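Local coordinates for protein 2-oxoglutarate-dependent dioxygenase tropC (Talaromyces stipitatus, PDB 6XJJ) that acts as a 2-oxoglutarate-dependent non-heme iron dioxygenase in the biosynthesis of fungal tropolones, at residues S47-S52 / V193-Q198; K96-L101 / K172-P177; F142-E147 / E180-M185; H201-H206 / G294-S299. All blocks are in the same frame, centred on the assembly; numbering follows the deposited sequence.

In the fold
All four contacts draw one segment from the long helix 171-204, which makes this chain a worked example of a single helix tying distant parts of an iron/2-oxoglutarate oxygenase fold together. Read along that helix, the order is contact 2, contact 3, contact 1 and contact 4. The centres of contacts 2 and 4 lie about 40 Å apart, on opposite sides of the chain's centre. Contacts 2 and 3 are 13 Å apart, centre to centre, and touch through F142, which meets F98 and F174. Contacts 1 and 4, 16 Å apart, are joined where Y297 OH bonds L196 O. The helix thus links N-terminal helices, the major sheet and a loop ahead of strand 302-304.

Contact 1 (S47-S52 / V193-Q198); sequences SAWLSS and VRILGQ
This is an apolar contact between helices, in which W49 of helix 47-50, near the start of the modelled chain, lays its indole against I195 and R194 of the long helix 171-204; it sits toward the periphery, its centre about 19 Å from the centre of the chain. The main element is a CH-pi interaction. I195 CG1 sits 3.5 Å from the centroid of the five-membered ring of W49 and only 13° off its normal, over the face. I195 CD1 lies 3.9 Å from W49 CD2, so the isoleucine's ethyl arm supplies the touching surface. The indole is brought to the helix by a first torsion that sets CG of W49 trans to N (chi1 -156°). R194 meets the six-membered end with its aliphatic part: CB lies 3.4 Å from W49 CH2, while CD comes to the ring edge in its plane, 4.0 Å from the same CH2. V66 of helix 56-72 touches I195, and T191, one turn earlier on the long helix, also touches W49. Since the meeting atoms are almost all carbons, the chemistry implies dispersion and partial burial of hydrocarbon, with the arginine methylenes serving as an apolar surface.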
loop_
_atom_site.group_PDB
_atom_site.type_symbol
_atom_site.label_atom_id
_atom_site.label_comp_id
_atom_site.label_asym_id
_atom_site.label_seq_id
_atom_site.Cartn_x
_atom_site.Cartn_y
_atom_site.Cartn_z
ATOM N N SER A 47 0.485 8.314 -17.760
ATOM C CA SER A 47 0.640 7.793 -19.117
ATOM C C SER A 47 1.885 8.340 -19.797
ATOM O O SER A 47 2.663 7.587 -20.388
ATOM C CB SER A 47 -0.599 8.137 -19.945
ATOM O OG SER A 47 -1.745 7.470 -19.450
ATOM N N ALA A 48 2.099 9.654 -19.703
ATOM C CA ALA A 48 3.193 10.272 -20.441
ATOM C C ALA A 48 4.544 9.765 -19.952
ATOM O O ALA A 48 5.448 9.515 -20.757
ATOM C CB ALA A 48 3.107 11.791 -20.329
ATOM N N TRP A 49 4.699 9.591 -18.640
ATOM C CA TRP A 49 6.003 9.211 -18.113
ATOM C C TRP A 49 6.360 7.785 -18.525
ATOM O O TRP A 49 7.534 7.481 -18.769
ATOM C CB TRP A 49 6.004 9.363 -16.589
ATOM C CG TRP A 49 7.370 9.556 -15.977
ATOM C CD1 TRP A 49 8.007 10.760 -15.760
ATOM C CD2 TRP A 49 8.262 8.545 -15.500
ATOM N NE1 TRP A 49 9.241 10.552 -15.179
ATOM C CE2 TRP A 49 9.421 9.204 -15.011
ATOM C CE3 TRP A 49 8.201 7.154 -15.436
ATOM C CZ2 TRP A 49 10.501 8.511 -14.471
ATOM C CZ3 TRP A 49 9.284 6.463 -14.898
ATOM C CH2 TRP A 49 10.415 7.143 -14.426
ATOM N N LEU A 50 5.357 6.907 -18.628
ATOM C CA LEU A 50 5.564 5.542 -19.102
ATOM C C LEU A 50 5.652 5.427 -20.619
ATOM O O LEU A 50 6.160 4.418 -21.117
ATOM C CB LEU A 50 4.427 4.640 -18.618
ATOM C CG LEU A 50 4.366 4.259 -17.145
ATOM C CD1 LEU A 50 3.056 3.523 -16.846
ATOM C CD2 LEU A 50 5.575 3.395 -16.781
ATOM N N SER A 51 5.141 6.400 -21.366
ATOM C CA SER A 51 5.225 6.366 -22.818
ATOM C C SER A 51 6.641 6.687 -23.283
ATOM O O SER A 51 7.321 7.540 -22.704
ATOM C CB SER A 51 4.231 7.357 -23.429
ATOM O OG SER A 51 4.349 7.404 -24.842
ATOM N N SER A 52 7.088 5.990 -24.326
ATOM C CA SER A 52 8.413 6.210 -24.892
ATOM C C SER A 52 8.395 7.194 -26.054
ATOM O O SER A 52 9.440 7.428 -26.670
ATOM C CB SER A 52 9.031 4.879 -25.334
ATOM O OG SER A 52 8.278 4.271 -26.362
ATOM N N VAL A 193 8.750 5.708 -7.714
ATOM C CA VAL A 193 9.968 6.183 -7.065
ATOM C C VAL A 193 10.759 7.101 -7.986
ATOM O O VAL A 193 11.256 8.148 -7.555
ATOM C CB VAL A 193 10.813 4.991 -6.589
ATOM C CG1 VAL A 193 12.204 5.448 -6.197
ATOM C CG2 VAL A 193 10.130 4.327 -5.397
ATOM N N ARG A 194 10.903 6.726 -9.259
ATOM C CA ARG A 194 11.722 7.531 -10.158
ATOM C C ARG A 194 11.068 8.870 -10.459
ATOM O O ARG A 194 11.770 9.859 -10.701
ATOM C CB ARG A 194 11.982 6.774 -11.457
ATOM C CG ARG A 194 12.679 5.449 -11.258
ATOM C CD ARG A 194 13.034 4.777 -12.570
ATOM N NE ARG A 194 13.417 3.388 -12.342
ATOM C CZ ARG A 194 12.599 2.344 -12.472
ATOM N NH1 ARG A 194 11.354 2.505 -12.909
ATOM N NH2 ARG A 194 13.046 1.124 -12.211
ATOM N N ILE A 195 9.735 8.916 -10.475
ATOM C CA ILE A 195 9.033 10.186 -10.632
ATOM C C ILE A 195 9.270 11.071 -9.411
ATOM O O ILE A 195 9.540 12.272 -9.537
ATOM C CB ILE A 195 7.532 9.939 -10.877
ATOM C CG1 ILE A 195 7.322 9.220 -12.213
ATOM C CG2 ILE A 195 6.766 11.253 -10.869
ATOM C CD1 ILE A 195 5.898 8.716 -12.434
ATOM N N LEU A 196 9.178 10.487 -8.211
ATOM C CA LEU A 196 9.495 11.222 -6.988
ATOM C C LEU A 196 10.931 11.733 -7.013
ATOM O O LEU A 196 11.194 12.901 -6.700
ATOM C CB LEU A 196 9.257 10.324 -5.770
ATOM C CG LEU A 196 7.794 9.951 -5.496
ATOM C CD1 LEU A 196 7.670 8.852 -4.451
ATOM C CD2 LEU A 196 7.004 11.171 -5.050
ATOM N N GLY A 197 11.879 10.868 -7.380
ATOM C CA GLY A 197 13.262 11.303 -7.501
ATOM C C GLY A 197 13.418 12.491 -8.432
ATOM O O GLY A 197 14.202 13.406 -8.164
ATOM N N GLN A 198 12.672 12.496 -9.537
ATOM C CA GLN A 198 12.720 13.619 -10.470
ATOM C C GLN A 198 12.137 14.883 -9.850
ATOM O O GLN A 198 12.658 15.983 -10.065
ATOM C CB GLN A 198 11.983 13.240 -11.756
ATOM C CG GLN A 198 11.973 14.296 -12.853
ATOM C CD GLN A 198 13.364 14.725 -13.284
ATOM O OE1 GLN A 198 14.247 13.892 -13.499
ATOM N NE2 GLN A 198 13.541 16.027 -13.490
#

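Contact 2 (K96-L101 / K172-P177); sequences KKFFDL and KEFRQP
Beside the packing of F98 on F174, the backbone bond from D100 N to K96 O (2.9 Å) and the salt bridge from K96 NZ to D100 OD2 (3.2 Å) link the same two residues, the latter using the syn lone pair of the carboxylate. The contact joins helix 85-99 to the start of the long helix 171-204, where a wider pi-type turn at 172-175 includes F174, next to the major sheet of the double-stranded beta-helix fold expected of the family. The buried part is an aromatic pair. The rings of F98 and F174 are nearly parallel, 19° between planes, yet slid so far apart, with centroids 5.5 Å from each other, that they scarcely overlap. The closest carbons are therefore F98 CB and F174 CE1 (3.6 Å), and F98 CD1 comes to 3.9 Å from F174 CZ. In both residues CG lies beside the carbonyl carbon (chi1 176° in F98), which turns each ring toward the other helix. F142 of strand 139-144 meets both rings, and L224 of strand 222-227 touches F174. Toward the solvent the partners are charged: K97 reaches across E173 at about a right angle, both chains extended, and some electrostatic attraction is likely, though the distance is too long for a salt bridge, K97 NZ lying 4.3 Å from E173 OE2.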
loop_
_atom_site.group_PDB
_atom_site.type_symbol
_atom_site.label_atom_id
_atom_site.label_comp_id
_atom_site.label_asym_id
_atom_site.label_seq_id
_atom_site.Cartn_x
_atom_site.Cartn_y
_atom_site.Cartn_z
ATOM N N LYS A 96 -11.261 -12.659 -2.020
ATOM C CA LYS A 96 -12.530 -13.214 -1.561
ATOM C C LYS A 96 -12.429 -14.711 -1.289
ATOM O O LYS A 96 -12.907 -15.186 -0.255
ATOM C CB LYS A 96 -13.614 -12.898 -2.588
ATOM C CG LYS A 96 -14.971 -13.526 -2.329
ATOM C CD LYS A 96 -16.011 -12.948 -3.277
ATOM C CE LYS A 96 -17.225 -13.850 -3.434
ATOM N NZ LYS A 96 -17.891 -14.200 -2.154
ATOM N N LYS A 97 -11.809 -15.470 -2.192
ATOM C CA LYS A 97 -11.597 -16.889 -1.928
ATOM C C LYS A 97 -10.864 -17.117 -0.616
ATOM O O LYS A 97 -11.216 -18.025 0.145
ATOM C CB LYS A 97 -10.844 -17.546 -3.087
ATOM C CG LYS A 97 -11.749 -17.936 -4.247
ATOM C CD LYS A 97 -10.985 -18.400 -5.476
ATOM C CE LYS A 97 -11.951 -18.899 -6.540
ATOM N NZ LYS A 97 -11.280 -19.267 -7.813
ATOM N N PHE A 98 -9.848 -16.308 -0.321
ATOM C CA PHE A 98 -9.079 -16.555 0.894
ATOM C C PHE A 98 -9.909 -16.275 2.142
ATOM O O PHE A 98 -10.007 -17.121 3.037
ATOM C CB PHE A 98 -7.807 -15.716 0.915
ATOM C CG PHE A 98 -7.031 -15.871 2.179
ATOM C CD1 PHE A 98 -6.202 -16.963 2.362
ATOM C CD2 PHE A 98 -7.158 -14.952 3.201
ATOM C CE1 PHE A 98 -5.496 -17.123 3.535
ATOM C CE2 PHE A 98 -6.455 -15.106 4.375
ATOM C CZ PHE A 98 -5.622 -16.197 4.543
ATOM N N PHE A 99 -10.504 -15.089 2.230
ATOM C CA PHE A 99 -11.229 -14.752 3.442
ATOM C C PHE A 99 -12.533 -15.526 3.575
ATOM O O PHE A 99 -13.047 -15.648 4.692
ATOM C CB PHE A 99 -11.458 -13.244 3.501
ATOM C CG PHE A 99 -10.194 -12.464 3.717
ATOM C CD1 PHE A 99 -9.588 -12.457 4.965
ATOM C CD2 PHE A 99 -9.617 -11.727 2.697
ATOM C CE1 PHE A 99 -8.418 -11.745 5.186
ATOM C CE2 PHE A 99 -8.445 -11.005 2.911
ATOM C CZ PHE A 99 -7.847 -11.017 4.157
ATOM N N ASP A 100 -13.057 -16.093 2.486
ATOM C CA ASP A 100 -14.207 -16.983 2.607
ATOM C C ASP A 100 -13.865 -18.293 3.308
ATOM O O ASP A 100 -14.783 -19.040 3.665
ATOM C CB ASP A 100 -14.798 -17.277 1.227
ATOM C CG ASP A 100 -15.577 -16.101 0.667
ATOM O OD1 ASP A 100 -15.893 -15.170 1.443
ATOM O OD2 ASP A 100 -15.882 -16.112 -0.545
ATOM N N LEU A 101 -12.580 -18.579 3.524
ATOM C CA LEU A 101 -12.179 -19.815 4.178
ATOM C C LEU A 101 -12.669 -19.848 5.625
ATOM O O LEU A 101 -12.907 -18.803 6.237
ATOM C CB LEU A 101 -10.658 -19.958 4.147
ATOM C CG LEU A 101 -10.001 -20.197 2.783
ATOM C CD1 LEU A 101 -8.483 -20.054 2.862
ATOM C CD2 LEU A 101 -10.359 -21.577 2.269
ATOM N N LYS A 172 -3.001 -22.279 -8.515
ATOM C CA LYS A 172 -3.671 -21.606 -9.622
ATOM C C LYS A 172 -4.761 -20.664 -9.130
ATOM O O LYS A 172 -4.978 -19.600 -9.722
ATOM C CB LYS A 172 -4.237 -22.657 -10.576
ATOM C CG LYS A 172 -4.885 -22.107 -11.827
ATOM C CD LYS A 172 -5.080 -23.209 -12.855
ATOM C CE LYS A 172 -5.628 -22.664 -14.157
ATOM N NZ LYS A 172 -5.522 -23.679 -15.240
ATOM N N GLU A 173 -5.455 -21.032 -8.050
ATOM C CA GLU A 173 -6.477 -20.152 -7.491
ATOM C C GLU A 173 -5.870 -18.942 -6.790
ATOM O O GLU A 173 -6.438 -17.845 -6.853
ATOM C CB GLU A 173 -7.370 -20.932 -6.526
ATOM C CG GLU A 173 -8.423 -21.796 -7.185
ATOM C CD GLU A 173 -9.102 -22.689 -6.173
ATOM O OE1 GLU A 173 -8.539 -22.850 -5.067
ATOM O OE2 GLU A 173 -10.197 -23.217 -6.464
ATOM N N PHE A 174 -4.725 -19.102 -6.119
ATOM C CA PHE A 174 -4.339 -18.096 -5.136
ATOM C C PHE A 174 -2.881 -17.670 -5.244
ATOM O O PHE A 174 -2.597 -16.503 -5.525
ATOM C CB PHE A 174 -4.640 -18.632 -3.734
ATOM C CG PHE A 174 -4.409 -17.642 -2.643
ATOM C CD1 PHE A 174 -5.300 -16.603 -2.444
ATOM C CD2 PHE A 174 -3.331 -17.766 -1.794
ATOM C CE1 PHE A 174 -5.103 -15.689 -1.441
ATOM C CE2 PHE A 174 -3.127 -16.857 -0.777
ATOM C CZ PHE A 174 -4.019 -15.815 -0.598
ATOM N N ARG A 175 -1.946 -18.594 -5.028
ATOM C CA ARG A 175 -0.544 -18.202 -4.928
ATOM C C ARG A 175 -0.052 -17.533 -6.210
ATOM O O ARG A 175 0.508 -16.429 -6.167
ATOM C CB ARG A 175 0.325 -19.409 -4.584
ATOM C CG ARG A 175 1.792 -19.035 -4.484
ATOM C CD ARG A 175 2.674 -20.160 -3.979
ATOM N NE ARG A 175 4.077 -19.748 -3.960
ATOM C CZ ARG A 175 5.063 -20.426 -3.379
ATOM N NH1 ARG A 175 4.816 -21.562 -2.737
ATOM N NH2 ARG A 175 6.306 -19.955 -3.432
ATOM N N GLN A 176 -0.234 -18.189 -7.362
ATOM C CA GLN A 176 0.268 -17.620 -8.612
ATOM C C GLN A 176 -0.298 -16.231 -8.861
ATOM O O GLN A 176 0.490 -15.303 -9.110
ATOM C CB GLN A 176 -0.043 -18.553 -9.790
ATOM C CG GLN A 176 0.571 -19.940 -9.708
ATOM C CD GLN A 176 0.140 -20.834 -10.866
ATOM O OE1 GLN A 176 -0.821 -20.525 -11.574
ATOM N NE2 GLN A 176 0.804 -21.979 -11.017
ATOM N N PRO A 177 -1.614 -16.005 -8.812
ATOM C CA PRO A 177 -2.109 -14.631 -9.019
ATOM C C PRO A 177 -1.522 -13.632 -8.035
ATOM O O PRO A 177 -1.126 -12.528 -8.436
ATOM C CB PRO A 177 -3.622 -14.774 -8.825
ATOM C CG PRO A 177 -3.926 -16.188 -9.003
ATOM C CD PRO A 177 -2.714 -16.975 -8.663
#

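Contact 3 (F142-E147 / E180-M185); sequences FITGAE and EYRALM
R182 reaches from helix 171-204 to T144, the last residue of strand 139-144, and to G145 and A146 in the loop that follows. R182 NH1 gives a weak hydrogen bond to T144 OG1, 3.0 Å long and bent to 120° at the hydrogen. The stronger partner of the guanidinium lies elsewhere: NH2 bonds the carbonyl O of I220. T144 OG1 in turn makes a weak bond with M222 O, so the buried hydroxyl is shared between the helix and the adjoining strand. The second kind of interaction is plain van der Waals contact: the carbonyl group of G145 lies over one face of the guanidinium, its O 3.1 Å above the plane and displaced toward the rim, where the geometry does not make this oxygen an acceptor. In the fold, this is where the long helix packs beside the major sheet, whose strand 139-144 runs antiparallel to 222-227. Extended at first, R182 bends at chi3 (63°), bringing the guanidinium round to the strand end. A146 adds only a marginal contact, its CB 4.4 Å from R182 NH2; its backbone N also lies near NH2, but as two donors they form no hydrogen bond. M222 touches the arginine from the neighbouring strand.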
loop_
_atom_site.group_PDB
_atom_site.type_symbol
_atom_site.label_atom_id
_atom_site.label_comp_id
_atom_site.label_asym_id
_atom_site.label_seq_id
_atom_site.Cartn_x
_atom_site.Cartn_y
_atom_site.Cartn_z
ATOM N N PHE A 142 -4.263 -10.649 5.384
ATOM C CA PHE A 142 -3.298 -11.675 4.990
ATOM C C PHE A 142 -2.060 -10.968 4.457
ATOM O O PHE A 142 -2.174 -10.058 3.630
ATOM C CB PHE A 142 -3.889 -12.613 3.925
ATOM C CG PHE A 142 -2.895 -13.582 3.319
ATOM C CD1 PHE A 142 -2.453 -14.692 4.026
ATOM C CD2 PHE A 142 -2.447 -13.410 2.012
ATOM C CE1 PHE A 142 -1.552 -15.588 3.455
ATOM C CE2 PHE A 142 -1.551 -14.309 1.437
ATOM C CZ PHE A 142 -1.106 -15.395 2.162
ATOM N N ILE A 143 -0.884 -11.395 4.916
ATOM C CA ILE A 143 0.354 -10.636 4.754
ATOM C C ILE A 143 1.347 -11.456 3.940
ATOM O O ILE A 143 1.614 -12.619 4.266
ATOM C CB ILE A 143 0.958 -10.268 6.120
ATOM C CG1 ILE A 143 -0.053 -9.449 6.926
ATOM C CG2 ILE A 143 2.238 -9.463 5.936
ATOM C CD1 ILE A 143 0.291 -9.295 8.396
ATOM N N THR A 144 1.897 -10.846 2.891
ATOM C CA THR A 144 2.980 -11.434 2.118
ATOM C C THR A 144 4.163 -10.475 2.068
ATOM O O THR A 144 4.061 -9.298 2.421
ATOM C CB THR A 144 2.539 -11.774 0.686
ATOM O OG1 THR A 144 2.042 -10.595 0.044
ATOM C CG2 THR A 144 1.471 -12.844 0.691
ATOM N N GLY A 145 5.297 -11.011 1.632
ATOM C CA GLY A 145 6.465 -10.218 1.308
ATOM C C GLY A 145 7.217 -10.879 0.174
ATOM O O GLY A 145 6.673 -11.780 -0.473
ATOM N N ALA A 146 8.446 -10.446 -0.102
ATOM C CA ALA A 146 9.235 -11.106 -1.134
ATOM C C ALA A 146 9.565 -12.523 -0.686
ATOM O O ALA A 146 9.848 -12.767 0.490
ATOM C CB ALA A 146 10.519 -10.326 -1.426
ATOM N N GLU A 147 9.522 -13.466 -1.626
ATOM C CA GLU A 147 9.723 -14.866 -1.283
ATOM C C GLU A 147 11.206 -15.115 -1.043
ATOM O O GLU A 147 12.043 -14.787 -1.888
ATOM C CB GLU A 147 9.226 -15.789 -2.393
ATOM C CG GLU A 147 9.102 -17.236 -1.942
ATOM C CD GLU A 147 7.867 -17.454 -1.092
ATOM O OE1 GLU A 147 6.913 -16.659 -1.230
ATOM O OE2 GLU A 147 7.851 -18.391 -0.265
ATOM N N GLU A 180 1.947 -12.799 -9.024
ATOM C CA GLU A 180 1.931 -12.010 -10.252
ATOM C C GLU A 180 1.534 -10.566 -9.975
ATOM O O GLU A 180 2.164 -9.636 -10.488
ATOM C CB GLU A 180 0.987 -12.629 -11.285
ATOM C CG GLU A 180 1.469 -13.934 -11.911
ATOM C CD GLU A 180 0.460 -14.494 -12.902
ATOM O OE1 GLU A 180 -0.634 -13.897 -13.035
ATOM O OE2 GLU A 180 0.746 -15.539 -13.528
ATOM N N TYR A 181 0.495 -10.357 -9.159
ATOM C CA TYR A 181 0.097 -9.000 -8.802
ATOM C C TYR A 181 1.228 -8.279 -8.078
ATOM O O TYR A 181 1.500 -7.102 -8.349
ATOM C CB TYR A 181 -1.158 -9.043 -7.931
ATOM C CG TYR A 181 -1.733 -7.687 -7.609
ATOM C CD1 TYR A 181 -2.592 -7.058 -8.492
ATOM C CD2 TYR A 181 -1.401 -7.027 -6.432
ATOM C CE1 TYR A 181 -3.129 -5.817 -8.210
ATOM C CE2 TYR A 181 -1.924 -5.781 -6.142
ATOM C CZ TYR A 181 -2.787 -5.180 -7.040
ATOM O OH TYR A 181 -3.322 -3.944 -6.766
ATOM N N ARG A 182 1.903 -8.975 -7.157
ATOM C CA ARG A 182 3.090 -8.418 -6.514
ATOM C C ARG A 182 4.093 -7.894 -7.535
ATOM O O ARG A 182 4.664 -6.812 -7.355
ATOM C CB ARG A 182 3.754 -9.467 -5.620
ATOM C CG ARG A 182 3.000 -9.770 -4.326
ATOM C CD ARG A 182 3.752 -10.791 -3.479
ATOM N NE ARG A 182 5.039 -10.238 -3.080
ATOM C CZ ARG A 182 5.206 -9.379 -2.078
ATOM N NH1 ARG A 182 4.171 -8.959 -1.354
ATOM N NH2 ARG A 182 6.413 -8.915 -1.804
ATOM N N ALA A 183 4.334 -8.648 -8.606
ATOM C CA ALA A 183 5.294 -8.207 -9.612
ATOM C C ALA A 183 4.826 -6.926 -10.288
ATOM O O ALA A 183 5.605 -5.979 -10.460
ATOM C CB ALA A 183 5.510 -9.310 -10.639
ATOM N N LEU A 184 3.554 -6.878 -10.688
ATOM C CA LEU A 184 3.008 -5.649 -11.253
ATOM C C LEU A 184 3.132 -4.498 -10.268
ATOM O O LEU A 184 3.458 -3.373 -10.662
ATOM C CB LEU A 184 1.546 -5.852 -11.651
ATOM C CG LEU A 184 1.254 -6.862 -12.757
ATOM C CD1 LEU A 184 -0.244 -7.068 -12.903
ATOM C CD2 LEU A 184 1.841 -6.395 -14.064
ATOM N N MET A 185 2.891 -4.756 -8.978
ATOM C CA MET A 185 3.052 -3.690 -7.995
ATOM C C MET A 185 4.507 -3.246 -7.886
ATOM O O MET A 185 4.795 -2.043 -7.920
ATOM C CB MET A 185 2.554 -4.121 -6.620
ATOM C CG MET A 185 1.062 -4.404 -6.463
ATOM S SD MET A 185 0.017 -3.164 -7.245
ATOM C CE MET A 185 0.693 -1.688 -6.561
#

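Contact 4 (H201-H206 / G294-S299); sequences HKAFGH and GGYYRS
The ring of Y296 receives F204 on one face, with CE2 3.8 Å above the plane and displaced toward the rim, while the ring of F204 has its own neighbour's methyl, A203 CB, over the centre of one face and Y296 CB at its edge. The edge of F204 is thus directed at the face of Y296, with centroids 5.0 Å apart and planes at 70°. The closest carbons are F204 CZ and Y296 CD1, at 3.6 Å. A fully staggered first torsion in Y296 (chi1 -180°) sends the ring toward the helix, and its far end then comes to A203, whose CB is 3.5 Å from Y296 CZ. The phenol oxygen has its polar partner in R67 of helix 56-72, bonded through NE. On the helix side, H201 ND1 donates a 2.8 Å bond to H206 O at 154°, pinning the turn that follows F204. The arrangement is a T-shaped aromatic pair at the C-terminal end of helix 171-204, joining it to the loop between helix 287-292 and strand 302-304, the strand that bears the iron ligand H302 of this oxygenase fold, although the contact itself is at the surface, away from the iron site.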
loop_
_atom_site.group_PDB
_atom_site.type_symbol
_atom_site.label_atom_id
_atom_site.label_comp_id
_atom_site.label_asym_id
_atom_site.label_seq_id
_atom_site.Cartn_x
_atom_site.Cartn_y
_atom_site.Cartn_z
ATOM N N HIS A 201 14.917 16.220 -7.829
ATOM C CA HIS A 201 15.823 16.947 -8.713
ATOM C C HIS A 201 15.333 18.366 -8.967
ATOM O O HIS A 201 16.096 19.330 -8.843
ATOM C CB HIS A 201 15.967 16.206 -10.042
ATOM C CG HIS A 201 16.732 16.978 -11.069
ATOM N ND1 HIS A 201 18.084 17.216 -10.961
ATOM C CD2 HIS A 201 16.322 17.632 -12.183
ATOM C CE1 HIS A 201 18.484 17.948 -11.985
ATOM N NE2 HIS A 201 17.432 18.219 -12.738
ATOM N N LYS A 202 14.058 18.509 -9.338
ATOM C CA LYS A 202 13.521 19.832 -9.639
ATOM C C LYS A 202 13.479 20.706 -8.396
ATOM O O LYS A 202 13.723 21.915 -8.475
ATOM C CB LYS A 202 12.125 19.708 -10.249
ATOM C CG LYS A 202 12.111 19.173 -11.668
ATOM C CD LYS A 202 10.701 19.105 -12.233
ATOM C CE LYS A 202 10.114 20.472 -12.503
ATOM N NZ LYS A 202 10.839 21.238 -13.545
ATOM N N ALA A 203 13.184 20.114 -7.237
ATOM C CA ALA A 203 13.031 20.904 -6.021
ATOM C C ALA A 203 14.378 21.352 -5.473
ATOM O O ALA A 203 14.580 22.542 -5.210
ATOM C CB ALA A 203 12.268 20.113 -4.954
ATOM N N PHE A 204 15.320 20.421 -5.310
ATOM C CA PHE A 204 16.533 20.701 -4.559
ATOM C C PHE A 204 17.808 20.441 -5.346
ATOM O O PHE A 204 18.900 20.635 -4.798
ATOM C CB PHE A 204 16.561 19.874 -3.267
ATOM C CG PHE A 204 15.294 19.962 -2.462
ATOM C CD1 PHE A 204 14.925 21.141 -1.840
ATOM C CD2 PHE A 204 14.499 18.842 -2.287
ATOM C CE1 PHE A 204 13.757 21.211 -1.095
ATOM C CE2 PHE A 204 13.339 18.906 -1.536
ATOM C CZ PHE A 204 12.967 20.088 -0.941
ATOM N N GLY A 205 17.709 19.988 -6.595
ATOM C CA GLY A 205 18.863 19.898 -7.467
ATOM C C GLY A 205 19.668 18.621 -7.385
ATOM O O GLY A 205 20.765 18.565 -7.958
ATOM N N HIS A 206 19.176 17.594 -6.698
ATOM C CA HIS A 206 19.928 16.360 -6.574
ATOM C C HIS A 206 19.857 15.575 -7.875
ATOM O O HIS A 206 19.042 15.871 -8.754
ATOM C CB HIS A 206 19.382 15.512 -5.429
ATOM C CG HIS A 206 19.505 16.157 -4.086
ATOM N ND1 HIS A 206 18.586 17.068 -3.613
ATOM C CD2 HIS A 206 20.440 16.025 -3.116
ATOM C CE1 HIS A 206 18.946 17.466 -2.407
ATOM N NE2 HIS A 206 20.067 16.849 -2.082
ATOM N N GLY A 294 12.612 16.663 3.125
ATOM C CA GLY A 294 12.555 17.615 4.219
ATOM C C GLY A 294 11.174 17.737 4.840
ATOM O O GLY A 294 10.835 18.784 5.398
ATOM N N GLY A 295 10.371 16.675 4.761
ATOM C CA GLY A 295 8.931 16.838 4.798
ATOM C C GLY A 295 8.351 17.284 3.475
ATOM O O GLY A 295 7.149 17.572 3.400
ATOM N N TYR A 296 9.178 17.344 2.425
ATOM C CA TYR A 296 8.723 17.833 1.128
ATOM C C TYR A 296 7.663 16.908 0.543
ATOM O O TYR A 296 6.682 17.372 -0.051
ATOM C CB TYR A 296 9.929 17.977 0.196
ATOM C CG TYR A 296 9.613 18.480 -1.181
ATOM C CD1 TYR A 296 9.358 19.823 -1.407
ATOM C CD2 TYR A 296 9.595 17.616 -2.265
ATOM C CE1 TYR A 296 9.073 20.292 -2.676
ATOM C CE2 TYR A 296 9.316 18.068 -3.533
ATOM C CZ TYR A 296 9.055 19.409 -3.737
ATOM O OH TYR A 296 8.776 19.872 -5.002
ATOM N N TYR A 297 7.835 15.599 0.713
ATOM C CA TYR A 297 6.774 14.629 0.472
ATOM C C TYR A 297 6.177 14.273 1.832
ATOM O O TYR A 297 6.878 13.753 2.707
ATOM C CB TYR A 297 7.314 13.401 -0.264
ATOM C CG TYR A 297 7.857 13.699 -1.665
ATOM C CD1 TYR A 297 7.260 14.653 -2.479
ATOM C CD2 TYR A 297 8.953 13.007 -2.175
ATOM C CE1 TYR A 297 7.750 14.926 -3.754
ATOM C CE2 TYR A 297 9.449 13.274 -3.447
ATOM C CZ TYR A 297 8.841 14.231 -4.230
ATOM O OH TYR A 297 9.325 14.493 -5.490
ATOM N N ARG A 298 4.892 14.579 2.018
ATOM C CA ARG A 298 4.252 14.458 3.324
ATOM C C ARG A 298 3.710 13.053 3.581
ATOM O O ARG A 298 3.091 12.440 2.706
ATOM C CB ARG A 298 3.096 15.454 3.456
ATOM C CG ARG A 298 3.457 16.931 3.554
ATOM C CD ARG A 298 2.178 17.712 3.924
ATOM N NE ARG A 298 1.608 17.177 5.168
ATOM C CZ ARG A 298 0.417 16.580 5.288
ATOM N NH1 ARG A 298 0.040 16.101 6.459
ATOM N NH2 ARG A 298 -0.425 16.487 4.268
ATOM N N SER A 299 3.917 12.563 4.811
ATOM C CA SER A 299 3.192 11.405 5.333
ATOM C C SER A 299 1.990 11.910 6.127
ATOM O O SER A 299 2.152 12.578 7.154
ATOM C CB SER A 299 4.083 10.527 6.215
ATOM O OG SER A 299 3.348 9.422 6.726
#